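Local coordinates for protein sortase B (Streptococcus pyogenes, PDB 3PSQ) that is a class B sortase involved in pilus assembly, probably acting through an acyl-thioester enzyme intermediate, at residues I176-S188 with T194-E206. Residues are numbered along the deposited sequence; the frame is centred on the assembly and turned at random. Where two conformers were deposited one is given.
Sequences ILTTNESRFVALS and TTDGRIIVIGQIE. With ZN (zinc ion), chain M; EDO (1,2-ethanediol), chain D.
Val-185 and Gly-203 exchange a reciprocal pair of backbone hydrogen bonds, as do Leu-187 and Val-201, and these rungs zip strand 184-188 antiparallel to strand 197-205. A fifth bond, from Ile-205 N to Arg-183 O (2.7 Å), extends the ladder, and water 1 bridges Arg-183 N to Ile-205 O. At the far end Ser-188 OG, anti to the backbone N (chi1 -169°), reaches Ile-199 O at 2.7 Å from above its carbonyl plane.

Polar side-chain contacts gather at Gln-204. Its chain, extended through chi2 (174°), carries the amide from the Phe-184 face to the loop 177-182, where Gln-204 NE2 donates to Leu-177 O at 2.9 Å, an almost straight bond lying in both the amide and the carbonyl plane. Ser-182 OG makes at most a weak hydrogen bond to Gln-204 OE1 (3.3 Å), while itself accepting from Thr-179 N. The Phe-184 ring runs alongside, CE1 3.5 Å from Gln-204 OE1, its plane turned 61° from the amide.

Apolar contacts occupy both faces. Ala-186 CB meets Ile-200 CG2 on the face where helix 159-167 packs on Phe-184 and Ile-202; on the other, Val-185 CG2 touches Ile-205 CG1. Ile-205 CD1 also lies over one face of the Arg-183 guanidinium, whose NH1 bonds to Phe-85 O.

This hairpin belongs to the sortase beta-barrel core, its first strand ending at Cys-190 and its second carrying Arg-198, the predicted nucleophile and transition-state stabiliser. The backbone ladder probably helps set the relative placement of the two, while the buried Gln-204 amide ties the preceding loop to the hairpin's other end.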
ATOM      1  N   ILE A 176       9.015  16.427   1.935  1.00 74.70           N
ATOM      2  CA  ILE A 176      10.345  15.852   1.710  1.00 75.58           C
ATOM      3  C   ILE A 176      10.861  16.175   0.290  1.00 76.25           C
ATOM      4  O   ILE A 176      10.066  16.510  -0.589  1.00 76.35           O
ATOM      5  CB  ILE A 176      10.415  14.327   2.057  1.00 75.73           C
ATOM      6  CG1 ILE A 176       9.506  13.494   1.147  1.00 75.10           C
ATOM      7  CG2 ILE A 176      10.097  14.080   3.549  1.00 75.75           C
ATOM      8  CD1 ILE A 176       9.683  11.981   1.332  1.00 73.29           C
ATOM      9  N   LEU A 177      12.180  16.127   0.079  1.00 76.74           N
ATOM     10  CA  LEU A 177      12.741  16.351  -1.255  1.00 77.01           C
ATOM     11  C   LEU A 177      12.163  15.361  -2.260  1.00 76.63           C
ATOM     12  O   LEU A 177      12.209  14.157  -2.031  1.00 76.69           O
ATOM     13  CB  LEU A 177      14.264  16.179  -1.235  1.00 77.68           C
ATOM     14  CG  LEU A 177      15.246  17.356  -1.177  1.00 79.50           C
ATOM     15  CD1 LEU A 177      16.649  16.820  -0.813  1.00 81.48           C
ATOM     16  CD2 LEU A 177      15.274  18.163  -2.491  1.00 80.59           C
ATOM     17  N   THR A 178      11.649  15.868  -3.377  1.00 76.06           N
ATOM     18  CA  THR A 178      11.217  15.029  -4.486  1.00 75.81           C
ATOM     19  C   THR A 178      11.819  15.492  -5.825  1.00 75.98           C
ATOM     20  O   THR A 178      12.109  16.670  -6.006  1.00 76.79           O
ATOM     21  CB  THR A 178       9.681  15.004  -4.617  1.00 75.72           C
ATOM     22  OG1 THR A 178       9.300  14.148  -5.706  1.00 75.83           O
ATOM     23  CG2 THR A 178       9.102  16.397  -4.861  1.00 76.10           C
ATOM     24  N   THR A 179      11.987  14.562  -6.757  1.00 75.75           N
ATOM     25  CA  THR A 179      12.436  14.863  -8.114  1.00 75.39           C
ATOM     26  C   THR A 179      11.319  14.379  -9.042  1.00 74.94           C
ATOM     27  O   THR A 179      10.361  13.759  -8.580  1.00 75.59           O
ATOM     28  CB  THR A 179      13.782  14.151  -8.457  1.00 75.73           C
ATOM     29  OG1 THR A 179      13.553  12.778  -8.790  1.00 76.81           O
ATOM     30  CG2 THR A 179      14.779  14.199  -7.289  1.00 75.48           C
ATOM     31  N   ASN A 180      11.408  14.656 -10.338  1.00 74.31           N
ATOM     32  CA  ASN A 180      10.392  14.102 -11.240  0.50 73.33           C
ATOM     33  C   ASN A 180      10.634  12.615 -11.544  1.00 72.70           C
ATOM     34  O   ASN A 180       9.799  11.947 -12.182  1.00 72.69           O
ATOM     35  CB  ASN A 180      10.209  14.961 -12.506  0.50 73.55           C
ATOM     36  CG  ASN A 180       9.165  16.065 -12.316  0.50 73.09           C
ATOM     37  OD1 ASN A 180       7.981  15.865 -12.577  0.50 71.81           O
ATOM     38  ND2 ASN A 180       9.612  17.233 -11.860  0.50 72.73           N
ATOM     39  N   GLU A 181      11.743  12.086 -11.042  1.00 71.55           N
ATOM     40  CA  GLU A 181      12.004  10.655 -11.179  0.50 70.67           C
ATOM     41  C   GLU A 181      11.554   9.882  -9.924  1.00 69.76           C
ATOM     42  O   GLU A 181      11.549   8.650  -9.921  1.00 69.84           O
ATOM     43  CB  GLU A 181      13.482  10.383 -11.503  0.50 70.86           C
ATOM     44  CG  GLU A 181      14.118  11.361 -12.508  0.50 71.37           C
ATOM     45  CD  GLU A 181      13.605  11.202 -13.927  0.50 71.22           C
ATOM     46  OE1 GLU A 181      13.804  10.120 -14.518  0.50 71.52           O
ATOM     47  OE2 GLU A 181      13.027  12.172 -14.462  0.50 71.48           O
ATOM     48  N   SER A 182      11.157  10.603  -8.867  1.00 67.57           N
ATOM     49  CA  SER A 182      10.650   9.997  -7.610  1.00 65.25           C
ATOM     50  C   SER A 182       9.505   9.010  -7.805  1.00 62.96           C
ATOM     51  O   SER A 182       8.579   9.261  -8.571  1.00 63.00           O
ATOM     52  CB  SER A 182      10.186  11.085  -6.621  1.00 65.69           C
ATOM     53  OG  SER A 182      11.282  11.834  -6.120  1.00 65.54           O
ATOM     54  N   ARG A 183       9.562   7.887  -7.100  1.00 60.82           N
ATOM     55  CA  ARG A 183       8.475   6.900  -7.135  1.00 58.12           C
ATOM     56  C   ARG A 183       7.733   6.801  -5.796  1.00 56.09           C
ATOM     57  O   ARG A 183       8.305   6.976  -4.717  1.00 55.32           O
ATOM     58  CB  ARG A 183       8.997   5.516  -7.519  1.00 58.56           C
ATOM     59  CG  ARG A 183       9.628   5.400  -8.899  1.00 57.84           C
ATOM     60  CD  ARG A 183      10.213   3.986  -9.045  1.00 58.77           C
ATOM     61  NE  ARG A 183      11.563   3.933  -8.499  1.00 63.61           N
ATOM     62  CZ  ARG A 183      12.162   2.870  -7.962  1.00 66.08           C
ATOM     63  NH1 ARG A 183      11.553   1.693  -7.866  1.00 64.27           N
ATOM     64  NH2 ARG A 183      13.409   2.995  -7.506  1.00 68.76           N
ATOM     65  N   PHE A 184       6.460   6.448  -5.872  1.00 54.16           N
ATOM     66  CA  PHE A 184       5.597   6.476  -4.692  1.00 52.23           C
ATOM     67  C   PHE A 184       4.980   5.112  -4.416  1.00 49.96           C
ATOM     68  O   PHE A 184       4.875   4.287  -5.305  1.00 49.12           O
ATOM     69  CB  PHE A 184       4.540   7.546  -4.887  1.00 52.64           C
ATOM     70  CG  PHE A 184       5.123   8.914  -5.108  1.00 54.82           C
ATOM     71  CD1 PHE A 184       5.418   9.740  -4.029  1.00 55.84           C
ATOM     72  CD2 PHE A 184       5.413   9.373  -6.400  1.00 55.67           C
ATOM     73  CE1 PHE A 184       5.981  10.998  -4.231  1.00 54.95           C
ATOM     74  CE2 PHE A 184       5.960  10.644  -6.600  1.00 55.39           C
ATOM     75  CZ  PHE A 184       6.241  11.453  -5.504  1.00 54.40           C
ATOM     76  N   VAL A 185       4.646   4.862  -3.159  1.00 48.15           N
ATOM     77  CA  VAL A 185       3.981   3.621  -2.760  1.00 46.06           C
ATOM     78  C   VAL A 185       2.933   3.976  -1.727  1.00 45.29           C
ATOM     79  O   VAL A 185       3.205   4.700  -0.746  1.00 45.12           O
ATOM     80  CB  VAL A 185       4.921   2.524  -2.190  1.00 45.38           C
ATOM     81  CG1 VAL A 185       4.107   1.277  -1.901  1.00 45.22           C
ATOM     82  CG2 VAL A 185       5.971   2.153  -3.159  1.00 43.87           C
ATOM     83  N   ALA A 186       1.724   3.492  -1.989  1.00 43.56           N
ATOM     84  CA  ALA A 186       0.576   3.780  -1.167  1.00 41.98           C
ATOM     85  C   ALA A 186       0.044   2.457  -0.605  1.00 41.17           C
ATOM     86  O   ALA A 186       0.062   1.422  -1.284  1.00 41.75           O
ATOM     87  CB  ALA A 186      -0.485   4.477  -2.004  1.00 41.84           C
ATOM     88  N   LEU A 187      -0.347   2.489   0.656  1.00 40.33           N
ATOM     89  CA  LEU A 187      -1.017   1.381   1.313  1.00 41.01           C
ATOM     90  C   LEU A 187      -2.392   1.906   1.732  1.00 41.09           C
ATOM     91  O   LEU A 187      -2.502   2.974   2.333  1.00 39.59           O
ATOM     92  CB  LEU A 187      -0.269   0.924   2.568  1.00 41.13           C
ATOM     93  CG  LEU A 187       1.250   0.922   2.612  1.00 40.30           C
ATOM     94  CD1 LEU A 187       1.705   0.772   4.101  1.00 39.34           C
ATOM     95  CD2 LEU A 187       1.783  -0.197   1.724  1.00 37.04           C
ATOM     96  N   SER A 188      -3.427   1.124   1.458  1.00 41.50           N
ATOM     97  CA  SER A 188      -4.789   1.611   1.605  1.00 41.53           C
ATOM     98  C   SER A 188      -5.817   0.509   1.951  1.00 42.08           C
ATOM     99  O   SER A 188      -5.694  -0.662   1.537  1.00 41.90           O
ATOM    100  CB  SER A 188      -5.206   2.286   0.291  1.00 41.36           C
ATOM    101  OG  SER A 188      -6.423   2.992   0.438  1.00 41.41           O
ATOM    102  N   THR A 194     -16.336   6.370   8.541  1.00 65.14           N
ATOM    103  CA  THR A 194     -16.829   7.494   7.694  1.00 64.57           C
ATOM    104  C   THR A 194     -17.429   7.010   6.359  1.00 63.28           C
ATOM    105  O   THR A 194     -17.210   5.861   5.973  1.00 62.77           O
ATOM    106  CB  THR A 194     -15.750   8.619   7.462  1.00 64.61           C
ATOM    107  OG1 THR A 194     -14.552   8.057   6.914  1.00 66.36           O
ATOM    108  CG2 THR A 194     -15.414   9.318   8.765  1.00 65.54           C
ATOM    109  N   THR A 195     -18.176   7.885   5.667  1.00 61.73           N
ATOM    110  CA  THR A 195     -19.006   7.441   4.523  1.00 60.24           C
ATOM    111  C   THR A 195     -18.140   6.995   3.345  1.00 58.68           C
ATOM    112  O   THR A 195     -17.429   7.827   2.757  1.00 58.81           O
ATOM    113  CB  THR A 195     -20.051   8.518   4.082  1.00 60.83           C
ATOM    114  OG1 THR A 195     -21.030   8.703   5.129  1.00 61.66           O
ATOM    115  CG2 THR A 195     -20.799   8.098   2.788  1.00 60.11           C
ATOM    116  N   ASP A 196     -18.201   5.695   3.010  1.00 55.82           N
ATOM    117  CA  ASP A 196     -17.395   5.136   1.908  1.00 53.42           C
ATOM    118  C   ASP A 196     -15.918   5.406   2.134  1.00 51.39           C
ATOM    119  O   ASP A 196     -15.138   5.466   1.190  1.00 50.49           O
ATOM    120  CB  ASP A 196     -17.839   5.754   0.581  1.00 53.34           C
ATOM    121  CG  ASP A 196     -19.299   5.480   0.301  1.00 52.99           C
ATOM    122  OD1 ASP A 196     -19.741   4.331   0.495  1.00 53.68           O
ATOM    123  OD2 ASP A 196     -20.016   6.389  -0.113  1.00 54.26           O
ATOM    124  N   GLY A 197     -15.559   5.556   3.411  1.00 49.40           N
ATOM    125  CA  GLY A 197     -14.301   6.150   3.788  1.00 47.01           C
ATOM    126  C   GLY A 197     -13.144   5.275   3.412  1.00 45.76           C
ATOM    127  O   GLY A 197     -13.260   4.034   3.489  1.00 44.81           O
ATOM    128  N   ARG A 198     -12.047   5.912   2.967  1.00 44.35           N
ATOM    129  CA  ARG A 198     -10.793   5.176   2.695  1.00 44.40           C
ATOM    130  C   ARG A 198      -9.621   5.845   3.399  1.00 44.01           C
ATOM    131  O   ARG A 198      -9.551   7.067   3.487  1.00 44.75           O
ATOM    132  CB  ARG A 198     -10.493   5.012   1.191  1.00 43.27           C
ATOM    133  CG  ARG A 198     -11.542   4.289   0.360  1.00 42.41           C
ATOM    134  CD  ARG A 198     -11.540   2.795   0.587  1.00 40.97           C
ATOM    135  NE  ARG A 198     -12.560   2.104  -0.210  1.00 42.73           N
ATOM    136  CZ  ARG A 198     -13.785   1.794   0.215  1.00 45.92           C
ATOM    137  NH1 ARG A 198     -14.164   2.119   1.453  1.00 49.30           N
ATOM    138  NH2 ARG A 198     -14.645   1.127  -0.576  1.00 46.09           N
ATOM    139  N   ILE A 199      -8.707   5.040   3.909  1.00 43.28           N
ATOM    140  CA  ILE A 199      -7.475   5.599   4.397  1.00 43.58           C
ATOM    141  C   ILE A 199      -6.319   5.267   3.437  1.00 43.78           C
ATOM    142  O   ILE A 199      -6.234   4.150   2.922  1.00 43.17           O
ATOM    143  CB  ILE A 199      -7.146   5.132   5.854  1.00 43.12           C
ATOM    144  CG1 ILE A 199      -5.878   5.830   6.342  1.00 43.03           C
ATOM    145  CG2 ILE A 199      -7.041   3.610   5.918  1.00 42.11           C
ATOM    146  CD1 ILE A 199      -5.598   5.680   7.828  1.00 43.98           C
ATOM    147  N   ILE A 200      -5.425   6.232   3.213  1.00 44.29           N
ATOM    148  CA  ILE A 200      -4.212   5.959   2.451  1.00 44.29           C
ATOM    149  C   ILE A 200      -3.004   6.473   3.238  1.00 45.36           C
ATOM    150  O   ILE A 200      -3.009   7.622   3.688  1.00 45.06           O
ATOM    151  CB  ILE A 200      -4.225   6.670   1.064  1.00 44.28           C
ATOM    152  CG1 ILE A 200      -5.468   6.266   0.259  1.00 45.33           C
ATOM    153  CG2 ILE A 200      -2.946   6.378   0.301  1.00 42.71           C
ATOM    154  CD1 ILE A 200      -5.620   6.943  -1.097  1.00 44.14           C
ATOM    155  N   VAL A 201      -2.002   5.611   3.412  1.00 45.82           N
ATOM    156  CA  VAL A 201      -0.677   5.989   3.865  1.00 47.09           C
ATOM    157  C   VAL A 201       0.265   5.912   2.661  1.00 48.34           C
ATOM    158  O   VAL A 201       0.441   4.846   2.029  1.00 48.34           O
ATOM    159  CB  VAL A 201      -0.151   5.066   4.967  1.00 46.95           C
ATOM    160  CG1 VAL A 201       1.324   5.386   5.288  1.00 48.22           C
ATOM    161  CG2 VAL A 201      -1.003   5.194   6.244  1.00 46.92           C
ATOM    162  N   ILE A 202       0.835   7.059   2.309  1.00 49.55           N
ATOM    163  CA  ILE A 202       1.702   7.141   1.129  1.00 50.46           C
ATOM    164  C   ILE A 202       3.147   7.526   1.482  1.00 50.28           C
ATOM    165  O   ILE A 202       3.388   8.360   2.359  1.00 50.20           O
ATOM    166  CB  ILE A 202       1.105   8.089   0.066  1.00 50.52           C
ATOM    167  CG1 ILE A 202       2.055   8.241  -1.112  1.00 51.17           C
ATOM    168  CG2 ILE A 202       0.869   9.441   0.653  1.00 51.92           C
ATOM    169  CD1 ILE A 202       1.333   8.682  -2.343  1.00 52.44           C
ATOM    170  N   GLY A 203       4.106   6.882   0.825  1.00 50.32           N
ATOM    171  CA  GLY A 203       5.493   7.274   0.962  1.00 50.33           C
ATOM    172  C   GLY A 203       6.249   7.411  -0.356  1.00 51.06           C
ATOM    173  O   GLY A 203       5.759   7.017  -1.423  1.00 50.31           O
ATOM    174  N   GLN A 204       7.465   7.945  -0.282  1.00 52.04           N
ATOM    175  CA  GLN A 204       8.341   8.019  -1.465  1.00 53.46           C
ATOM    176  C   GLN A 204       9.469   7.017  -1.395  1.00 53.67           C
ATOM    177  O   GLN A 204      10.136   6.927  -0.375  1.00 54.27           O
ATOM    178  CB  GLN A 204       8.919   9.416  -1.596  1.00 53.24           C
ATOM    179  CG  GLN A 204       9.614   9.708  -2.898  1.00 54.01           C
ATOM    180  CD  GLN A 204      10.011  11.179  -2.958  1.00 57.67           C
ATOM    181  OE1 GLN A 204       9.289  12.013  -3.505  1.00 59.65           O
ATOM    182  NE2 GLN A 204      11.121  11.510  -2.319  1.00 58.20           N
ATOM    183  N   ILE A 205       9.677   6.256  -2.459  1.00 55.00           N
ATOM    184  CA  ILE A 205      10.780   5.293  -2.477  1.00 57.33           C
ATOM    185  C   ILE A 205      12.162   5.982  -2.234  1.00 59.40           C
ATOM    186  O   ILE A 205      12.533   6.954  -2.906  1.00 59.24           O
ATOM    187  CB  ILE A 205      10.825   4.509  -3.785  1.00 57.54           C
ATOM    188  CG1 ILE A 205       9.487   3.801  -4.048  1.00 57.34           C
ATOM    189  CG2 ILE A 205      11.946   3.499  -3.754  1.00 56.22           C
ATOM    190  CD1 ILE A 205       9.459   3.085  -5.392  1.00 58.21           C
ATOM    191  N   GLU A 206      12.891   5.489  -1.240  1.00 61.32           N
ATOM    192  CA  GLU A 206      14.183   6.031  -0.865  1.00 62.78           C
ATOM    193  C   GLU A 206      15.040   6.281  -2.091  1.00 63.22           C
ATOM    194  O   GLU A 206      15.570   5.325  -2.671  1.00 63.87           O
ATOM    195  CB  GLU A 206      14.886   5.041   0.065  1.00 63.91           C
ATOM    196  CG  GLU A 206      16.310   5.433   0.473  1.00 66.27           C
ATOM    197  CD  GLU A 206      16.317   6.681   1.295  1.00 70.76           C
ATOM    198  OE1 GLU A 206      15.290   7.425   1.271  1.00 72.01           O
ATOM    199  OE2 GLU A 206      17.355   6.928   1.981  1.00 73.81           O
TER
HETATM  200 ZN    ZN M 317      16.911   8.811   2.628  0.80 82.92          ZN
HETATM  201  C1  EDO D 239       6.863  14.872  -1.467  1.00 74.27           C
HETATM  202  O1  EDO D 239       7.595  16.014  -1.894  1.00 76.15           O
HETATM  203  C2  EDO D 239       6.000  15.297  -0.295  1.00 73.67           C
HETATM  204  O2  EDO D 239       6.855  15.403   0.844  1.00 74.13           O
HETATM  205  O   HOH W   1      12.034   7.461  -5.580  1.00 49.90           O
HETATM  206  O   HOH W   2      16.103   7.737   4.355  1.00 72.26           O
HETATM  207  O   HOH W   3      18.274   8.794   0.681  1.00 70.30           O